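Local structure of RahU protein (Pseudomonas aeruginosa PAO1, 6ZC2) at residues A25-G30 with S70-S75; K31-T36 with A61-E66. The protein interacts with the membrane lipid ceramide phosphorylethanolamine and belongs to the aegerolysin family of lipid-binding proteins. All coordinates share one frame; numbering follows the deposited sequence.

Contact 1: A25-G30 with S70-S75. With EDO (1,2-ethanediol), chain D.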
loop_
_atom_site.group_PDB
_atom_site.type_symbol
_atom_site.label_atom_id
_atom_site.label_comp_id
_atom_site.label_asym_id
_atom_site.label_seq_id
_atom_site.Cartn_x
_atom_site.Cartn_y
_atom_site.Cartn_z
ATOM N N ALA A 25 4.471 8.891 0.269
ATOM C CA ALA A 25 4.631 7.726 -0.591
ATOM C C ALA A 25 5.994 7.769 -1.269
ATOM O O ALA A 25 6.474 8.836 -1.657
ATOM C CB ALA A 25 3.517 7.682 -1.635
ATOM N N THR A 26 6.638 6.609 -1.384
ATOM C CA THR A 26 7.957 6.521 -1.996
ATOM C C THR A 26 8.076 5.196 -2.733
ATOM O O THR A 26 7.442 4.200 -2.368
ATOM C CB THR A 26 9.118 6.615 -0.986
ATOM O OG1 THR A 26 9.083 5.489 -0.102
ATOM C CG2 THR A 26 9.085 7.916 -0.176
ATOM N N LEU A 27 8.894 5.201 -3.785
ATOM C CA LEU A 27 9.184 4.004 -4.560
ATOM C C LEU A 27 10.686 3.867 -4.717
ATOM O O LEU A 27 11.357 4.812 -5.142
ATOM C CB LEU A 27 8.574 4.078 -5.957
ATOM C CG LEU A 27 7.052 4.035 -6.010
ATOM C CD1 LEU A 27 6.588 4.407 -7.397
ATOM C CD2 LEU A 27 6.522 2.658 -5.597
ATOM N N GLN A 28 11.209 2.690 -4.380
ATOM C CA GLN A 28 12.567 2.343 -4.771
ATOM C C GLN A 28 12.604 1.770 -6.181
ATOM O O GLN A 28 13.582 1.984 -6.903
ATOM C CB GLN A 28 13.146 1.330 -3.783
ATOM C CG GLN A 28 13.396 1.872 -2.378
ATOM C CD GLN A 28 12.121 2.058 -1.564
ATOM O OE1 GLN A 28 11.338 1.122 -1.387
ATOM N NE2 GLN A 28 11.921 3.266 -1.048
ATOM N N TRP A 29 11.550 1.056 -6.581
ATOM C CA TRP A 29 11.425 0.459 -7.903
ATOM C C TRP A 29 9.961 0.493 -8.313
ATOM O O TRP A 29 9.082 0.287 -7.473
ATOM C CB TRP A 29 11.885 -1.004 -7.880
ATOM C CG TRP A 29 13.339 -1.152 -7.590
ATOM C CD1 TRP A 29 13.924 -1.404 -6.378
ATOM C CD2 TRP A 29 14.407 -1.036 -8.532
ATOM N NE1 TRP A 29 15.290 -1.461 -6.516
ATOM C CE2 TRP A 29 15.612 -1.237 -7.829
ATOM C CE3 TRP A 29 14.459 -0.787 -9.907
ATOM C CZ2 TRP A 29 16.856 -1.196 -8.456
ATOM C CZ3 TRP A 29 15.694 -0.747 -10.526
ATOM C CH2 TRP A 29 16.875 -0.949 -9.801
ATOM N N GLY A 30 9.705 0.736 -9.596
ATOM C CA GLY A 30 8.359 0.653 -10.136
ATOM C C GLY A 30 7.677 2.002 -10.266
ATOM O O GLY A 30 8.302 3.064 -10.225
ATOM N N SER A 70 12.874 -5.598 -13.374
ATOM C CA SER A 70 12.770 -5.177 -11.986
ATOM C C SER A 70 11.288 -5.095 -11.651
ATOM O O SER A 70 10.444 -4.946 -12.540
ATOM C CB SER A 70 13.458 -3.826 -11.756
ATOM O OG SER A 70 12.955 -2.839 -12.642
ATOM N N GLY A 71 10.976 -5.204 -10.366
ATOM C CA GLY A 71 9.601 -5.253 -9.888
ATOM C C GLY A 71 9.160 -3.950 -9.254
ATOM O O GLY A 71 9.459 -2.857 -9.753
ATOM N N THR A 72 8.425 -4.062 -8.147
ATOM C CA THR A 72 7.956 -2.897 -7.413
ATOM C C THR A 72 8.330 -3.026 -5.943
ATOM O O THR A 72 8.198 -4.102 -5.349
ATOM C CB THR A 72 6.435 -2.655 -7.575
ATOM O OG1 THR A 72 6.043 -1.637 -6.652
ATOM C CG2 THR A 72 5.607 -3.921 -7.306
ATOM N N GLN A 73 8.798 -1.919 -5.364
ATOM C CA GLN A 73 9.174 -1.850 -3.955
ATOM C C GLN A 73 8.978 -0.413 -3.494
ATOM O O GLN A 73 9.476 0.512 -4.144
ATOM C CB GLN A 73 10.638 -2.262 -3.770
ATOM C CG GLN A 73 11.101 -2.211 -2.327
ATOM C CD GLN A 73 12.535 -2.655 -2.163
ATOM O OE1 GLN A 73 13.342 -2.523 -3.082
ATOM N NE2 GLN A 73 12.859 -3.201 -0.996
ATOM N N GLY A 74 8.264 -0.228 -2.387
ATOM C CA GLY A 74 7.989 1.122 -1.925
ATOM C C GLY A 74 7.224 1.122 -0.618
ATOM O O GLY A 74 7.128 0.101 0.068
ATOM N N SER A 75 6.684 2.294 -0.277
ATOM C CA SER A 75 5.952 2.458 0.975
ATOM C C SER A 75 5.038 3.675 0.906
ATOM O O SER A 75 5.184 4.539 0.034
ATOM C CB SER A 75 6.904 2.617 2.162
ATOM O OG SER A 75 7.621 3.830 2.069
HETATM C C1 EDO D . 12.998 -4.667 -7.539
HETATM O O1 EDO D . 12.774 -5.776 -8.408
HETATM C C2 EDO D . 12.217 -4.893 -6.249
HETATM O O2 EDO D . 12.836 -5.921 -5.464
#
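The indole of Trp29 overlaps Ser70, which meets its benzo side obliquely, Trp29 CE3 lying 3.7 Å from Ser70 CB. Here the backbone forms a classic beta bulge in an antiparallel pair: Gln28 and Trp29 together face the single residue Gln73. The bulge sits at a corner of the aegerolysin beta-sandwich, where the strand ending near Leu27 leaves one sheet and the chain continues from Trp29 into the other. Gln73 O takes both amides of the bulge. The bond from Gln28 N is bent at hydrogen, 139°, whereas the one from Trp29 N is nearly straight and arrives in the carbonyl plane on a lone pair. Gln73 N returns a bond to Trp29 O, 3.1 Å long. Further along, Thr26 and Ser75 form an ordinary hydrogen-bonded pair, with their side chains on the same face as those of Trp29 and Gln73. On that face Gln73 is fully stretched, CG anti to the backbone N (chi1 180°), and this carries its amide out to the indole edge. Gln73 OE1 lies near the ring plane, 3.5 Å from Trp29 CD1, and amide and ring are almost coplanar, 15° apart. A 1,2-ethanediol, probably from the crystallisation liquor, rests over one face of the indole, offset toward the rim, with its C1 3.5 Å from Trp29 CG. Gly71 N holds this molecule by a 2.7 Å bond to its O1, and Asp91 on strand 83-92 binds it as well. Leu27 points to the other face, where it packs on Trp90. Its neighbour across the pair is Gly74, and there the backbones draw close: Gly74 CA comes to 3.2 Å from Thr26 O.

Contact 2: K31-T36 with A61-E66. With EDO (1,2-ethanediol), chain K; EDO (1,2-ethanediol), chain C.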
loop_
_atom_site.group_PDB
_atom_site.type_symbol
_atom_site.label_atom_id
_atom_site.label_comp_id
_atom_site.label_asym_id
_atom_site.label_seq_id
_atom_site.Cartn_x
_atom_site.Cartn_y
_atom_site.Cartn_z
ATOM N N LYS A 31 6.355 1.944 -10.443
ATOM C CA LYS A 31 5.520 3.130 -10.575
ATOM C C LYS A 31 4.200 2.897 -9.848
ATOM O O LYS A 31 3.812 1.753 -9.588
ATOM C CB LYS A 31 5.257 3.466 -12.044
ATOM C CG LYS A 31 4.368 2.510 -12.752
ATOM C CD LYS A 31 4.352 2.893 -14.209
ATOM C CE LYS A 31 3.335 2.088 -14.949
ATOM N NZ LYS A 31 3.224 2.461 -16.394
ATOM N N PHE A 32 3.501 3.987 -9.536
ATOM C CA PHE A 32 2.123 3.901 -9.070
ATOM C C PHE A 32 1.200 4.017 -10.284
ATOM O O PHE A 32 1.528 4.685 -11.271
ATOM C CB PHE A 32 1.804 5.032 -8.083
ATOM C CG PHE A 32 2.435 4.868 -6.723
ATOM C CD1 PHE A 32 2.034 3.849 -5.868
ATOM C CD2 PHE A 32 3.410 5.761 -6.286
ATOM C CE1 PHE A 32 2.604 3.718 -4.603
ATOM C CE2 PHE A 32 3.981 5.635 -5.019
ATOM C CZ PHE A 32 3.579 4.613 -4.180
ATOM N N TYR A 33 0.034 3.368 -10.210
ATOM C CA TYR A 33 -0.926 3.429 -11.302
ATOM C C TYR A 33 -2.350 3.467 -10.763
ATOM O O TYR A 33 -2.621 3.065 -9.631
ATOM C CB TYR A 33 -0.737 2.286 -12.297
ATOM C CG TYR A 33 -1.073 0.888 -11.825
ATOM C CD1 TYR A 33 -0.133 0.108 -11.159
ATOM C CD2 TYR A 33 -2.309 0.317 -12.111
ATOM C CE1 TYR A 33 -0.424 -1.201 -10.779
ATOM C CE2 TYR A 33 -2.607 -0.994 -11.745
ATOM C CZ TYR A 33 -1.659 -1.747 -11.081
ATOM O OH TYR A 33 -1.930 -3.051 -10.720
ATOM N N ARG A 34 -3.268 3.942 -11.606
ATOM C CA ARG A 34 -4.683 4.039 -11.247
ATOM C C ARG A 34 -5.316 2.667 -11.447
ATOM O O ARG A 34 -5.629 2.275 -12.576
ATOM C CB ARG A 34 -5.368 5.107 -12.095
ATOM C CG ARG A 34 -6.752 5.490 -11.605
ATOM C CD ARG A 34 -7.502 6.362 -12.614
ATOM N NE ARG A 34 -6.761 7.569 -12.974
ATOM C CZ ARG A 34 -6.791 8.704 -12.281
ATOM N NH1 ARG A 34 -7.526 8.793 -11.181
ATOM N NH2 ARG A 34 -6.084 9.751 -12.685
ATOM N N TYR A 35 -5.490 1.927 -10.348
ATOM C CA TYR A 35 -5.991 0.554 -10.420
ATOM C C TYR A 35 -7.299 0.549 -11.212
ATOM O O TYR A 35 -8.182 1.365 -10.944
ATOM C CB TYR A 35 -6.227 0.061 -8.982
ATOM C CG TYR A 35 -6.302 -1.447 -8.818
ATOM C CD1 TYR A 35 -5.308 -2.275 -9.331
ATOM C CD2 TYR A 35 -7.354 -2.040 -8.118
ATOM C CE1 TYR A 35 -5.369 -3.653 -9.189
ATOM C CE2 TYR A 35 -7.423 -3.425 -7.965
ATOM C CZ TYR A 35 -6.421 -4.224 -8.504
ATOM O OH TYR A 35 -6.459 -5.599 -8.379
ATOM N N THR A 36 -7.433 -0.330 -12.218
ATOM C CA THR A 36 -6.603 -1.489 -12.522
ATOM C C THR A 36 -5.714 -1.323 -13.771
ATOM O O THR A 36 -5.186 -2.310 -14.281
ATOM C CB THR A 36 -7.519 -2.716 -12.798
ATOM O OG1 THR A 36 -8.450 -2.386 -13.839
ATOM C CG2 THR A 36 -8.302 -3.124 -11.548
ATOM N N ALA A 61 -2.050 1.217 -5.964
ATOM C CA ALA A 61 -1.516 0.132 -6.777
ATOM C C ALA A 61 -0.166 0.523 -7.362
ATOM O O ALA A 61 0.051 1.682 -7.745
ATOM C CB ALA A 61 -2.486 -0.252 -7.904
ATOM N N SER A 62 0.738 -0.454 -7.436
ATOM C CA SER A 62 2.073 -0.229 -7.967
ATOM C C SER A 62 2.526 -1.462 -8.739
ATOM O O SER A 62 2.209 -2.592 -8.356
ATOM C CB SER A 62 3.063 0.071 -6.829
ATOM O OG SER A 62 4.379 0.306 -7.305
ATOM N N CYS A 63 3.255 -1.241 -9.833
ATOM C CA CYS A 63 3.782 -2.338 -10.633
ATOM C C CYS A 63 5.187 -1.988 -11.103
ATOM O O CYS A 63 5.626 -0.836 -11.022
ATOM C CB CYS A 63 2.870 -2.684 -11.821
ATOM S SG CYS A 63 2.697 -1.369 -13.061
ATOM N N GLY A 64 5.901 -2.998 -11.592
ATOM C CA GLY A 64 7.180 -2.739 -12.216
ATOM C C GLY A 64 7.027 -1.933 -13.491
ATOM O O GLY A 64 5.975 -1.923 -14.135
ATOM N N ARG A 65 8.095 -1.230 -13.863
ATOM C CA ARG A 65 8.051 -0.482 -15.112
ATOM C C ARG A 65 7.985 -1.447 -16.293
ATOM O O ARG A 65 8.488 -2.573 -16.235
ATOM C CB ARG A 65 9.231 0.489 -15.213
ATOM C CG ARG A 65 9.161 1.597 -14.151
ATOM C CD ARG A 65 9.698 2.951 -14.628
ATOM N NE ARG A 65 9.362 4.043 -13.710
ATOM C CZ ARG A 65 8.283 4.818 -13.821
ATOM N NH1 ARG A 65 8.061 5.782 -12.938
ATOM N NH2 ARG A 65 7.423 4.629 -14.814
ATOM N N GLU A 66 7.327 -1.006 -17.363
ATOM C CA GLU A 66 6.989 -1.918 -18.447
ATOM C C GLU A 66 8.250 -2.508 -19.074
ATOM O O GLU A 66 9.204 -1.787 -19.383
ATOM C CB GLU A 66 6.159 -1.197 -19.507
ATOM C CG GLU A 66 5.505 -2.181 -20.448
ATOM C CD GLU A 66 4.441 -1.580 -21.350
ATOM O OE1 GLU A 66 4.485 -0.360 -21.618
ATOM O OE2 GLU A 66 3.565 -2.349 -21.809
HETATM C C1 EDO K . -4.782 -6.371 -12.580
HETATM O O1 EDO K . -6.059 -5.783 -12.858
HETATM C C2 EDO K . -3.853 -5.374 -11.894
HETATM O O2 EDO K . -3.922 -4.080 -12.509
HETATM C C1 EDO C . -3.800 5.867 -6.604
HETATM O O1 EDO C . -4.564 5.807 -7.817
HETATM C C2 EDO C . -2.493 5.121 -6.816
HETATM O O2 EDO C . -2.751 3.736 -7.049
HETATM O O HOH W 1 6.041 1.878 -17.329
#
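Lys31 O is gripped twice from strand 61-63, by Ser62 OG at 2.8 Å and by Cys63 N at 3.1 Å. The amide comes nearly straight on to the carbonyl, but the hydroxyl stands above its plane, 54° out of it. Ser62 has OG anti to its own N (chi1 -180°), which turns it toward this carbonyl; Thr72 OG1 is its other hydrogen-bonding partner. Lys31 N answers with a bond to Cys63 O, so Lys31 and Cys63 make a hydrogen-bonded antiparallel pair between neighbouring strands of the six-stranded sheet of the aegerolysin sandwich. On the face of Phe32 and Ser62, the Phe32 ring turns an edge to Ala61 O and packs on Ala25 of the opposing sheet. On the other face, with Lys31, Ala61 and Cys63, lies the Tyr33 ring. Ala61 CB sits over this ring in a CH-pi contact, 3.7 Å from the centroid, and also touches Tyr35 CD1. Cys63 SG meets the same Tyr33 ring obliquely, 3.7 Å from CD1. Trp6 of strand 6-13 packs against Tyr33, Tyr35 and Cys63. Beside the Tyr33-Ala61 pair, O2 of one 1,2-ethanediol accepts a hydrogen bond from Ala61 N (2.8 Å) and donates one to Tyr33 O. Toward Arg65, Lys31 CB lies over one face of the guanidinium, 3.7 Å from NH2, while Glu41 holds that arginine in a salt bridge. Extended beyond CG, the lysine carries NZ past Cys63 to Tyr3 OH and to a water that also accepts from Glu66 N.

From the N terminus, strand 19-27 runs in the five-stranded sheet until the corner at Gln28, after which strand 29-34 enters the six-stranded sheet. Both contacts use this passage. Contact 2 closes first: the chain leaves 31-36, passes through helix 44-47 and strand 51-53, and returns as 61-66. A short loop then carries it back to the first sheet, where 70-75 pairs with 25-30 and contact 1 closes a larger loop around the smaller one; the two nest and do not cross. Between the sheets the contacts meet directly, Leu27 CG of contact 1 packing 3.6 Å from Phe32 CE2 of contact 2, which ties the two layers together beside the corner.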